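Local coordinates for ferrichrome ABC transporter substrate-binding protein (PDB 5FLY) that probably binds ferrichrome and related iron-hydroxamate siderophores at the cell surface and delivers them to an ABC transporter for iron uptake, at residues A[8-13]-A[102-107]; A[33-38]-A[86-91]; A[54-59]-A[257-262]; A[106-111]-A[172-177]. All coordinates share one frame; numbering follows the deposited sequence.

Contact 1: A[8-13]-A[102-107]; sequences FNLKTA and PTIAFD
Leu10 and Phe106 mark the nearest backbone approach of strand 8-12 to strand 103-106, their CA atoms 7.4 Å apart, and the two strand segments run in nearly the same direction, inclined by 28°. That gap is too wide for a backbone ladder, and side chains fill it. Leu10 enters with CG anti to its own N (chi1 178°), which carries its two methyls across to the other strand: CD1 rests 3.5 Å from CD1 of Phe106, while CD2 reaches toward the carbonyl oxygen of Ala105. Ile104 works in two directions. Its CG2 meets CD1 of Leu10 at 3.9 Å, and its CD1 lies over a face of the Phe8 ring, 4.2 Å from the centroid, in a CH-pi contact. The rings of Phe8 and Phe106 meet obliquely, CZ of Phe8 3.9 Å from CZ of Phe106, with planes 75° apart. Ala119 and Ile123 of helix 113-124 also touch Phe8, so the cluster is shared with that helix. At the other end the character changes. One water donates to the carbonyl oxygens of Lys11, at 2.7 Å from Lys11 O, and of Asp107, at 2.9 Å from Asp107 O; another accepts from Ala13 N and donates to Asp107 OD2. The beta hairpin of strands 5-12 and 15-22 therefore docks on the edge strand of the parallel sheet without extending it: dispersion forces hold the buried half, and two bridging waters join the polar atoms of the half nearer solvent.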
# COMPACT_ATOMS: atom_id res chain seq x y z
N PHE A 8 3.22 16.97 15.64
CA PHE A 8 2.74 15.73 15.06
C PHE A 8 3.33 14.58 15.87
O PHE A 8 4.53 14.51 16.05
CB PHE A 8 3.14 15.61 13.60
CG PHE A 8 2.74 14.32 13.00
CD1 PHE A 8 1.43 14.12 12.59
CD2 PHE A 8 3.64 13.28 12.87
CE1 PHE A 8 1.03 12.93 12.05
CE2 PHE A 8 3.25 12.08 12.34
CZ PHE A 8 1.94 11.90 11.92
N ASN A 9 2.47 13.71 16.37
CA ASN A 9 2.91 12.61 17.21
C ASN A 9 3.19 11.36 16.40
O ASN A 9 2.28 10.58 16.10
CB ASN A 9 1.86 12.34 18.28
CG ASN A 9 1.60 13.56 19.14
OD1 ASN A 9 2.53 14.20 19.61
ND2 ASN A 9 0.33 13.90 19.32
N LEU A 10 4.44 11.17 16.03
CA LEU A 10 4.85 10.04 15.19
C LEU A 10 5.05 8.78 16.01
O LEU A 10 5.78 8.79 16.99
CB LEU A 10 6.14 10.39 14.45
CG LEU A 10 6.76 9.33 13.54
CD1 LEU A 10 5.82 9.01 12.38
CD2 LEU A 10 8.11 9.77 13.05
N LYS A 11 4.41 7.69 15.61
CA LYS A 11 4.65 6.39 16.23
C LYS A 11 5.97 5.81 15.76
O LYS A 11 6.18 5.65 14.56
CB LYS A 11 3.53 5.41 15.90
CG LYS A 11 2.16 5.89 16.31
CD LYS A 11 1.10 4.85 15.97
CE LYS A 11 0.30 4.50 17.22
NZ LYS A 11 -0.64 3.36 17.01
N THR A 12 6.85 5.49 16.71
CA THR A 12 8.17 4.96 16.39
C THR A 12 8.48 3.78 17.30
O THR A 12 7.73 3.47 18.22
CB THR A 12 9.27 6.01 16.59
OG1 THR A 12 9.48 6.22 17.99
CG2 THR A 12 8.92 7.35 15.92
N ALA A 13 9.62 3.14 17.04
CA ALA A 13 10.10 2.03 17.87
C ALA A 13 10.26 2.46 19.31
O ALA A 13 10.10 1.65 20.23
CB ALA A 13 11.43 1.50 17.34
N PRO A 102 11.21 20.80 8.62
CA PRO A 102 10.61 19.76 9.45
C PRO A 102 10.34 18.50 8.63
O PRO A 102 9.75 18.59 7.55
CB PRO A 102 9.31 20.40 9.94
CG PRO A 102 9.64 21.85 10.00
CD PRO A 102 10.56 22.11 8.84
N THR A 103 10.81 17.36 9.13
CA THR A 103 10.79 16.11 8.38
C THR A 103 10.14 15.02 9.22
O THR A 103 10.56 14.76 10.36
CB THR A 103 12.22 15.68 7.97
OG1 THR A 103 12.75 16.61 7.00
CG2 THR A 103 12.22 14.27 7.37
N ILE A 104 9.11 14.39 8.65
CA ILE A 104 8.51 13.19 9.22
C ILE A 104 8.97 11.98 8.42
O ILE A 104 8.57 11.79 7.26
CB ILE A 104 6.97 13.22 9.24
CG1 ILE A 104 6.47 14.51 9.90
CG2 ILE A 104 6.42 12.05 9.99
CD1 ILE A 104 5.02 14.76 9.66
N ALA A 105 9.82 11.18 9.05
CA ALA A 105 10.34 9.97 8.46
C ALA A 105 9.60 8.78 9.06
O ALA A 105 9.96 8.23 10.10
CB ALA A 105 11.82 9.88 8.69
N PHE A 106 8.52 8.41 8.39
CA PHE A 106 7.64 7.37 8.88
C PHE A 106 8.30 6.00 8.96
O PHE A 106 8.95 5.54 8.02
CB PHE A 106 6.42 7.25 7.98
CG PHE A 106 5.36 8.29 8.25
CD1 PHE A 106 4.45 8.11 9.27
CD2 PHE A 106 5.27 9.42 7.46
CE1 PHE A 106 3.47 9.07 9.53
CE2 PHE A 106 4.30 10.36 7.69
CZ PHE A 106 3.40 10.19 8.74
N ASP A 107 8.07 5.36 10.10
CA ASP A 107 8.28 3.92 10.27
C ASP A 107 6.98 3.30 9.76
O ASP A 107 5.99 3.19 10.49
CB ASP A 107 8.57 3.56 11.74
CG ASP A 107 9.03 2.11 11.96
OD1 ASP A 107 8.88 1.19 11.13
OD2 ASP A 107 9.53 1.87 13.06
O HOH W 1 5.90 5.74 11.92
O HOH W 2 10.72 3.69 14.63

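Contact 2: A[33-38]-A[86-91]; sequences PTYAGG and ITYNTD
Thr34 and Tyr88 join through a short hydrogen bond between their hydroxyls, 2.6 Å from Thr34 OG1 to Tyr88 OH, with the threonine oxygen at the edge of the tyrosine ring and in its plane. Pro33 crosses the same phenol end, its CD 3.4 Å from Tyr88 OH. Farther up the ring, CE1 of Tyr88 touches CE2 of Tyr35 at 3.8 Å, the two ring planes 55° apart, and Tyr35 also takes CG2 of Ile86 against its CD2 at 4.0 Å. Thr34 serves two neighbours through its branches. OG1 stands anti to the carbonyl carbon (chi1 -64°) and faces Tyr88, whereas CG2 lies 3.9 Å above the plane of the Tyr35 ring, over its centre. In the next shell, the chain makes a type I turn from Tyr88 to Asp91, and Asp91 OD2 accepts from Thr87 OG1 through its anti lone pair at 2.7 Å. Thr34 also lines the pocket occupied by the polyether. The contact thus ties residues 33-35, just ahead of helix 36-41, to the C-terminal end of strand 84-88; next door, Phe106 of strand 103-106 stacks on Tyr35, and helix 113-124 adds Gln116 and Met120.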
# COMPACT_ATOMS: atom_id res chain seq x y z
N PRO A 33 6.48 7.50 -1.43
CA PRO A 33 5.26 7.43 -2.26
C PRO A 33 4.06 6.81 -1.55
O PRO A 33 2.93 7.07 -1.97
CB PRO A 33 5.69 6.57 -3.45
CG PRO A 33 6.92 5.84 -3.01
CD PRO A 33 7.60 6.77 -2.05
N THR A 34 4.29 6.01 -0.53
CA THR A 34 3.21 5.47 0.28
C THR A 34 2.22 6.53 0.74
O THR A 34 1.02 6.27 0.77
CB THR A 34 3.79 4.73 1.51
OG1 THR A 34 4.55 3.61 1.03
CG2 THR A 34 2.70 4.26 2.45
N TYR A 35 2.72 7.73 1.06
CA TYR A 35 1.90 8.79 1.66
C TYR A 35 1.40 9.81 0.63
O TYR A 35 0.61 10.69 0.97
CB TYR A 35 2.69 9.48 2.78
CG TYR A 35 3.20 8.45 3.75
CD1 TYR A 35 2.34 7.85 4.68
CD2 TYR A 35 4.51 7.99 3.68
CE1 TYR A 35 2.78 6.86 5.52
CE2 TYR A 35 4.96 7.01 4.51
CZ TYR A 35 4.08 6.43 5.43
OH TYR A 35 4.51 5.44 6.27
N ALA A 36 1.82 9.67 -0.62
CA ALA A 36 1.48 10.66 -1.64
C ALA A 36 0.01 10.67 -1.98
O ALA A 36 -0.60 11.74 -2.02
CB ALA A 36 2.33 10.43 -2.88
N GLY A 37 -0.57 9.50 -2.25
CA GLY A 37 -1.97 9.44 -2.64
C GLY A 37 -2.89 9.98 -1.56
O GLY A 37 -3.86 10.68 -1.85
N GLY A 38 -2.58 9.65 -0.31
CA GLY A 38 -3.43 10.06 0.79
C GLY A 38 -3.45 11.56 1.02
O GLY A 38 -4.49 12.16 1.34
N ILE A 86 8.11 14.69 3.90
CA ILE A 86 7.61 13.38 4.30
C ILE A 86 8.46 12.31 3.63
O ILE A 86 8.63 12.32 2.43
CB ILE A 86 6.13 13.15 3.88
CG1 ILE A 86 5.24 14.32 4.30
CG2 ILE A 86 5.61 11.80 4.44
CD1 ILE A 86 5.18 14.55 5.77
N THR A 87 9.01 11.40 4.42
CA THR A 87 9.79 10.30 3.86
C THR A 87 9.65 9.06 4.74
O THR A 87 8.76 9.01 5.60
CB THR A 87 11.30 10.69 3.71
OG1 THR A 87 11.96 9.71 2.88
CG2 THR A 87 11.99 10.85 5.07
N TYR A 88 10.49 8.07 4.51
CA TYR A 88 10.52 6.85 5.33
C TYR A 88 11.71 6.89 6.25
O TYR A 88 12.72 7.52 5.95
CB TYR A 88 10.65 5.57 4.49
CG TYR A 88 9.60 5.30 3.44
CD1 TYR A 88 8.32 4.88 3.77
CD2 TYR A 88 9.94 5.39 2.10
CE1 TYR A 88 7.40 4.61 2.78
CE2 TYR A 88 9.03 5.13 1.11
CZ TYR A 88 7.77 4.73 1.46
OH TYR A 88 6.90 4.48 0.43
N ASN A 89 11.63 6.18 7.37
CA ASN A 89 12.76 6.13 8.27
C ASN A 89 13.93 5.36 7.64
O ASN A 89 15.05 5.45 8.13
CB ASN A 89 12.35 5.55 9.63
CG ASN A 89 12.05 4.06 9.59
OD1 ASN A 89 11.77 3.50 8.54
ND2 ASN A 89 12.10 3.42 10.76
N THR A 90 13.69 4.67 6.52
CA THR A 90 14.76 3.98 5.79
C THR A 90 15.61 4.94 4.95
O THR A 90 16.68 4.57 4.46
CB THR A 90 14.21 2.90 4.84
OG1 THR A 90 13.23 3.49 3.98
CG2 THR A 90 13.60 1.76 5.62
N ASP A 91 15.15 6.18 4.82
CA ASP A 91 15.82 7.15 3.95
C ASP A 91 17.21 7.45 4.49
O ASP A 91 17.35 7.93 5.60
CB ASP A 91 14.98 8.42 3.85
CG ASP A 91 15.41 9.33 2.71
OD1 ASP A 91 16.61 9.32 2.34
OD2 ASP A 91 14.53 10.07 2.20

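Contact 3: A[54-59]-A[257-262]; sequences DQSPVL and YWYNDP. With 7PG (2,5,8,11,14,17,20,23-octaoxapentacosan-25-ol), chain P.
Trp258 and Tyr259, two residues of the ligand pocket, are backed here by Gln55 and Ser56, just before helix 57-62, and by Leu59 in its first turn, in the interlobe cleft expected of a class III solute-binding protein. The indole of Trp258 presents a face to the polyether, whose O1 sits 3.6 Å above the ring plane, over its centre, while CZ3 of the same ring lies 4.2 Å from Gln55 O. Outside the contact, Glu162 accepts from Trp258 NE1 and probably steadies the indole. Tyr259 is sandwiched: CD1 of Leu59 lies over one face in a CH-pi contact, 3.9 Å from the centroid and 21° off the normal, and CB of Trp258 lies against the opposite face. CB of Ser56 adds a looser touch, 4.0 Å from Tyr259 CE2. The other methyl of Leu59, CD2, packs against the carboxylate of Asp261, 3.6 Å from OD1. Asp261 is the N-cap of helix 262-278, and OD1 is also bonded to Thr264, so the carboxylate has polar partners despite its apolar neighbour. Ser56 caps helix 57-62 in turn: its OG accepts weakly from Val58 N and almost straight from Leu59 N, at 3.1 Å and 174°.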
# COMPACT_ATOMS: atom_id res chain seq x y z
N ASP A 54 5.01 8.02 -10.63
CA ASP A 54 4.73 7.92 -12.05
C ASP A 54 4.70 6.49 -12.55
O ASP A 54 4.20 6.23 -13.65
CB ASP A 54 5.74 8.74 -12.84
CG ASP A 54 5.36 10.22 -12.89
OD1 ASP A 54 4.21 10.55 -12.52
OD2 ASP A 54 6.21 11.04 -13.31
N GLN A 55 5.22 5.56 -11.75
CA GLN A 55 5.20 4.16 -12.13
C GLN A 55 3.87 3.48 -11.79
O GLN A 55 3.61 2.38 -12.25
CB GLN A 55 6.36 3.43 -11.48
CG GLN A 55 7.69 3.78 -12.14
CD GLN A 55 8.75 4.21 -11.15
OE1 GLN A 55 9.03 3.51 -10.17
NE2 GLN A 55 9.35 5.36 -11.40
N SER A 56 3.03 4.14 -10.98
CA SER A 56 1.65 3.69 -10.76
C SER A 56 0.68 4.43 -11.68
O SER A 56 0.63 5.66 -11.66
CB SER A 56 1.22 3.92 -9.31
OG SER A 56 -0.20 3.90 -9.23
N PRO A 57 -0.11 3.69 -12.48
CA PRO A 57 -1.05 4.39 -13.36
C PRO A 57 -2.05 5.21 -12.56
O PRO A 57 -2.51 6.25 -13.03
CB PRO A 57 -1.74 3.25 -14.12
CG PRO A 57 -0.79 2.09 -14.02
CD PRO A 57 -0.12 2.23 -12.70
N VAL A 58 -2.35 4.74 -11.35
CA VAL A 58 -3.31 5.41 -10.49
C VAL A 58 -2.76 6.74 -10.01
O VAL A 58 -3.40 7.78 -10.17
CB VAL A 58 -3.67 4.54 -9.26
CG1 VAL A 58 -4.64 5.28 -8.33
CG2 VAL A 58 -4.25 3.19 -9.72
N LEU A 59 -1.58 6.71 -9.40
CA LEU A 59 -1.01 7.93 -8.85
C LEU A 59 -0.49 8.88 -9.93
O LEU A 59 -0.53 10.08 -9.74
CB LEU A 59 0.12 7.60 -7.86
CG LEU A 59 -0.29 6.69 -6.69
CD1 LEU A 59 0.93 6.39 -5.83
CD2 LEU A 59 -1.39 7.31 -5.85
N TYR A 257 -1.40 -2.07 -8.06
CA TYR A 257 -1.70 -2.65 -6.74
C TYR A 257 -0.68 -2.38 -5.63
O TYR A 257 -0.93 -2.73 -4.48
CB TYR A 257 -1.88 -4.16 -6.89
CG TYR A 257 -3.29 -4.59 -7.24
CD1 TYR A 257 -3.84 -4.33 -8.49
CD2 TYR A 257 -4.07 -5.24 -6.30
CE1 TYR A 257 -5.13 -4.71 -8.79
CE2 TYR A 257 -5.36 -5.63 -6.60
CZ TYR A 257 -5.88 -5.36 -7.85
OH TYR A 257 -7.16 -5.75 -8.16
N TRP A 258 0.47 -1.80 -5.95
CA TRP A 258 1.51 -1.64 -4.93
C TRP A 258 1.07 -0.84 -3.72
O TRP A 258 1.47 -1.15 -2.59
CB TRP A 258 2.76 -0.96 -5.50
CG TRP A 258 3.61 -1.84 -6.34
CD1 TRP A 258 3.86 -3.17 -6.16
CD2 TRP A 258 4.32 -1.44 -7.52
NE1 TRP A 258 4.69 -3.63 -7.16
CE2 TRP A 258 4.98 -2.59 -8.01
CE3 TRP A 258 4.45 -0.23 -8.22
CZ2 TRP A 258 5.76 -2.55 -9.16
CZ3 TRP A 258 5.24 -0.20 -9.37
CH2 TRP A 258 5.88 -1.36 -9.82
N TYR A 259 0.28 0.21 -3.93
CA TYR A 259 0.02 1.20 -2.88
C TYR A 259 -1.27 0.93 -2.09
O TYR A 259 -2.05 0.03 -2.44
CB TYR A 259 0.03 2.61 -3.51
CG TYR A 259 1.42 2.92 -4.03
CD1 TYR A 259 2.43 3.23 -3.15
CD2 TYR A 259 1.72 2.84 -5.38
CE1 TYR A 259 3.72 3.48 -3.58
CE2 TYR A 259 3.02 3.08 -5.83
CZ TYR A 259 4.01 3.40 -4.92
OH TYR A 259 5.30 3.64 -5.34
N ASN A 260 -1.48 1.67 -1.00
CA ASN A 260 -2.67 1.49 -0.17
C ASN A 260 -3.30 2.82 0.24
O ASN A 260 -3.99 2.91 1.25
CB ASN A 260 -2.35 0.63 1.09
CG ASN A 260 -1.27 1.24 2.00
OD1 ASN A 260 -0.87 2.39 1.86
ND2 ASN A 260 -0.82 0.44 2.96
N ASP A 261 -3.06 3.84 -0.58
CA ASP A 261 -3.73 5.14 -0.45
C ASP A 261 -5.20 5.06 -0.92
O ASP A 261 -5.59 4.13 -1.62
CB ASP A 261 -2.98 6.15 -1.30
CG ASP A 261 -3.05 5.79 -2.75
OD1 ASP A 261 -2.22 4.96 -3.19
OD2 ASP A 261 -3.99 6.27 -3.44
N PRO A 262 -6.01 6.08 -0.58
CA PRO A 262 -7.43 6.03 -0.98
C PRO A 262 -7.69 5.88 -2.48
O PRO A 262 -8.69 5.25 -2.83
CB PRO A 262 -7.99 7.36 -0.45
CG PRO A 262 -7.07 7.69 0.74
CD PRO A 262 -5.71 7.20 0.32
C2 7PG P . 7.25 -0.31 -4.78
O1 7PG P . 7.53 -1.10 -5.90
C3 7PG P . 7.59 -2.47 -5.62
C4 7PG P . 9.05 -2.91 -5.51
O2 7PG P . 9.15 -4.31 -5.59
C5 7PG P . 8.35 -5.01 -4.68
C6 7PG P . 9.05 -6.26 -4.17
O3 7PG P . 8.68 -6.48 -2.83
C7 7PG P . 9.44 -5.81 -1.86
C8 7PG P . 8.71 -5.90 -0.51
O4 7PG P . 9.33 -5.14 0.49
C9 7PG P . 9.44 -3.78 0.21
C10 7PG P . 9.46 -2.89 1.45
O5 7PG P . 8.85 -1.67 1.08
C11 7PG P . 8.47 -0.80 2.11
C12 7PG P . 7.37 0.14 1.58
O6 7PG P . 6.19 -0.03 2.31
C13 7PG P . 5.19 -0.84 1.76
C14 7PG P . 4.57 -0.16 0.54
O7 7PG P . 3.19 -0.33 0.59
C15 7PG P . 2.44 0.69 -0.03

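Contact 4: A[106-111]-A[172-177]; sequences FDYAKY and GKNWGR. With 7PG (2,5,8,11,14,17,20,23-octaoxapentacosan-25-ol), chain P.
Tyr108 and Trp175 form part of the wall of the polyether-filled pocket and meet there as a T-shaped pair, the edge of the tyrosine directed at the face of the indole. The planes are 80° apart, and the tyrosine centroid lies 5.0 Å from that of the six-membered ring. CE2 of Tyr108 makes the nearest touch, 3.7 Å from CE3 of Trp175. With CG anti to the backbone N (chi1 167°), Tyr108 extends toward the other loop, and its OH donates to Asn174 O at 2.9 Å, arriving 53° out of the carbonyl plane. The two loops come from different lobes: 106-111 leaves the end of the edge strand 103-106 of the five-stranded parallel sheet, and 172-177 follows strand 167-171 of the mixed sheet. Their meeting therefore spans the cleft of the two-lobed fold characteristic of class III binding proteins. A water adds a second bridge, donating to Tyr111 O and accepting from Asn174 ND2, 2.8 Å from that nitrogen. The opposite end of the amide is occupied too, since Asn174 OD1 accepts from Gln184 and from the backbone N of Tyr113. The bound polyether follows the aromatic pair closely: O6 lies 3.7 Å above the Tyr108 ring, over its centre, and C13 lies 3.4 Å above the same indole face that receives the tyrosine edge. Arg177, its chain bent at the second torsion, sends NH1 back to Trp175 O at 2.9 Å, while its NE is salt-bridged to Glu162, and the guanidinium edge, so fixed, borders the polyether near C5.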
# COMPACT_ATOMS: atom_id res chain seq x y z
N PHE A 106 8.52 8.41 8.39
CA PHE A 106 7.64 7.37 8.88
C PHE A 106 8.30 6.00 8.96
O PHE A 106 8.95 5.54 8.02
CB PHE A 106 6.42 7.25 7.98
CG PHE A 106 5.36 8.29 8.25
CD1 PHE A 106 4.45 8.11 9.27
CD2 PHE A 106 5.27 9.42 7.46
CE1 PHE A 106 3.47 9.07 9.53
CE2 PHE A 106 4.30 10.36 7.69
CZ PHE A 106 3.40 10.19 8.74
N ASP A 107 8.07 5.36 10.10
CA ASP A 107 8.28 3.92 10.27
C ASP A 107 6.98 3.30 9.76
O ASP A 107 5.99 3.19 10.49
CB ASP A 107 8.57 3.56 11.74
CG ASP A 107 9.03 2.11 11.96
OD1 ASP A 107 8.88 1.19 11.13
OD2 ASP A 107 9.53 1.87 13.06
N TYR A 108 6.98 2.97 8.47
CA TYR A 108 5.77 2.54 7.76
C TYR A 108 4.93 1.53 8.55
O TYR A 108 3.71 1.70 8.71
CB TYR A 108 6.15 1.92 6.42
CG TYR A 108 4.98 1.20 5.80
CD1 TYR A 108 3.95 1.91 5.22
CD2 TYR A 108 4.88 -0.19 5.86
CE1 TYR A 108 2.86 1.28 4.69
CE2 TYR A 108 3.78 -0.85 5.33
CZ TYR A 108 2.78 -0.10 4.74
OH TYR A 108 1.67 -0.71 4.20
N ALA A 109 5.57 0.50 9.07
CA ALA A 109 4.86 -0.62 9.67
C ALA A 109 4.11 -0.28 10.97
O ALA A 109 3.31 -1.09 11.44
CB ALA A 109 5.82 -1.77 9.93
N LYS A 110 4.33 0.91 11.52
CA LYS A 110 3.65 1.30 12.76
C LYS A 110 2.20 1.75 12.57
O LYS A 110 1.48 1.93 13.55
CB LYS A 110 4.44 2.42 13.45
CG LYS A 110 5.79 2.00 13.95
CD LYS A 110 5.67 0.95 15.02
CE LYS A 110 7.02 0.52 15.55
NZ LYS A 110 6.82 -0.49 16.63
N TYR A 111 1.78 1.91 11.32
CA TYR A 111 0.41 2.34 10.99
C TYR A 111 -0.28 1.34 10.07
O TYR A 111 0.26 1.02 9.00
CB TYR A 111 0.41 3.71 10.30
CG TYR A 111 0.91 4.86 11.14
CD1 TYR A 111 2.26 5.16 11.24
CD2 TYR A 111 0.02 5.66 11.85
CE1 TYR A 111 2.71 6.21 12.02
CE2 TYR A 111 0.45 6.72 12.62
CZ TYR A 111 1.80 6.99 12.70
OH TYR A 111 2.23 8.06 13.47
N GLY A 172 1.94 -9.99 4.13
CA GLY A 172 1.10 -9.94 5.31
C GLY A 172 -0.14 -9.10 5.08
O GLY A 172 -0.46 -8.76 3.94
N LYS A 173 -0.85 -8.74 6.15
CA LYS A 173 -2.15 -8.08 5.98
C LYS A 173 -2.08 -6.59 5.63
O LYS A 173 -3.11 -6.00 5.30
CB LYS A 173 -3.00 -8.28 7.24
CG LYS A 173 -3.30 -9.75 7.53
CD LYS A 173 -4.35 -9.91 8.64
CE LYS A 173 -4.73 -11.38 8.84
NZ LYS A 173 -3.56 -12.18 9.36
N ASN A 174 -0.91 -5.98 5.68
CA ASN A 174 -0.82 -4.53 5.44
C ASN A 174 0.48 -4.15 4.74
O ASN A 174 1.27 -3.35 5.27
CB ASN A 174 -0.96 -3.78 6.79
CG ASN A 174 -1.48 -2.35 6.64
OD1 ASN A 174 -2.66 -2.09 6.88
ND2 ASN A 174 -0.60 -1.43 6.31
N TRP A 175 0.71 -4.71 3.55
CA TRP A 175 1.89 -4.35 2.76
C TRP A 175 1.54 -4.06 1.30
O TRP A 175 2.33 -4.33 0.39
CB TRP A 175 2.95 -5.45 2.86
CG TRP A 175 4.33 -4.88 2.88
CD1 TRP A 175 5.13 -4.64 1.80
CD2 TRP A 175 5.06 -4.43 4.03
NE1 TRP A 175 6.32 -4.08 2.21
CE2 TRP A 175 6.30 -3.95 3.57
CE3 TRP A 175 4.79 -4.42 5.39
CZ2 TRP A 175 7.27 -3.44 4.44
CZ3 TRP A 175 5.75 -3.93 6.25
CH2 TRP A 175 6.97 -3.44 5.77
N GLY A 176 0.37 -3.48 1.07
CA GLY A 176 -0.07 -3.20 -0.28
C GLY A 176 -0.37 -4.47 -1.04
O GLY A 176 -0.64 -5.50 -0.45
N ARG A 177 -0.34 -4.36 -2.36
CA ARG A 177 -0.65 -5.45 -3.27
C ARG A 177 -2.03 -6.05 -2.99
O ARG A 177 -2.25 -7.24 -3.20
CB ARG A 177 0.43 -6.53 -3.20
CG ARG A 177 1.77 -6.08 -3.71
CD ARG A 177 2.58 -5.35 -2.65
NE ARG A 177 3.93 -5.04 -3.14
CZ ARG A 177 4.74 -4.15 -2.60
NH1 ARG A 177 4.37 -3.46 -1.53
NH2 ARG A 177 5.94 -3.96 -3.12
C2 7PG P . 7.25 -0.31 -4.78
O1 7PG P . 7.53 -1.10 -5.90
C3 7PG P . 7.59 -2.47 -5.62
C4 7PG P . 9.05 -2.91 -5.51
O2 7PG P . 9.15 -4.31 -5.59
C5 7PG P . 8.35 -5.01 -4.68
C6 7PG P . 9.05 -6.26 -4.17
O3 7PG P . 8.68 -6.48 -2.83
C7 7PG P . 9.44 -5.81 -1.86
C8 7PG P . 8.71 -5.90 -0.51
O4 7PG P . 9.33 -5.14 0.49
C9 7PG P . 9.44 -3.78 0.21
C10 7PG P . 9.46 -2.89 1.45
O5 7PG P . 8.85 -1.67 1.08
C11 7PG P . 8.47 -0.80 2.11
C12 7PG P . 7.37 0.14 1.58
O6 7PG P . 6.19 -0.03 2.31
C13 7PG P . 5.19 -0.84 1.76
C14 7PG P . 4.57 -0.16 0.54
O7 7PG P . 3.19 -0.33 0.59
C15 7PG P . 2.44 0.69 -0.03
O HOH W 3 -0.42 1.34 6.33

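Overall arrangement
Contacts 1, 2 and 4 form a connected series. Contacts 1 and 2 reach neighbouring strands of the parallel sheet, joined where Phe106 N lies 2.9 Å from Thr87 O, and contact 2 is nested within the chain loop closed by contact 1. Contacts 1 and 4 share Phe106 and Asp107, and Tyr111 OH lies 3.1 Å from Lys11 N. Contact 3, on another part of the pocket wall, touches contact 2, with Pro33 CB 3.5 Å from Tyr259 OH, and also contact 4: their centres are about 15 Å apart, yet Asn260 ND2 comes within 3.0 Å of Tyr108 OH. Contacts 2, 3 and 4 all hold pocket residues, whereas in contact 1 the side chain of Phe106 stays about 9 Å from the ligand.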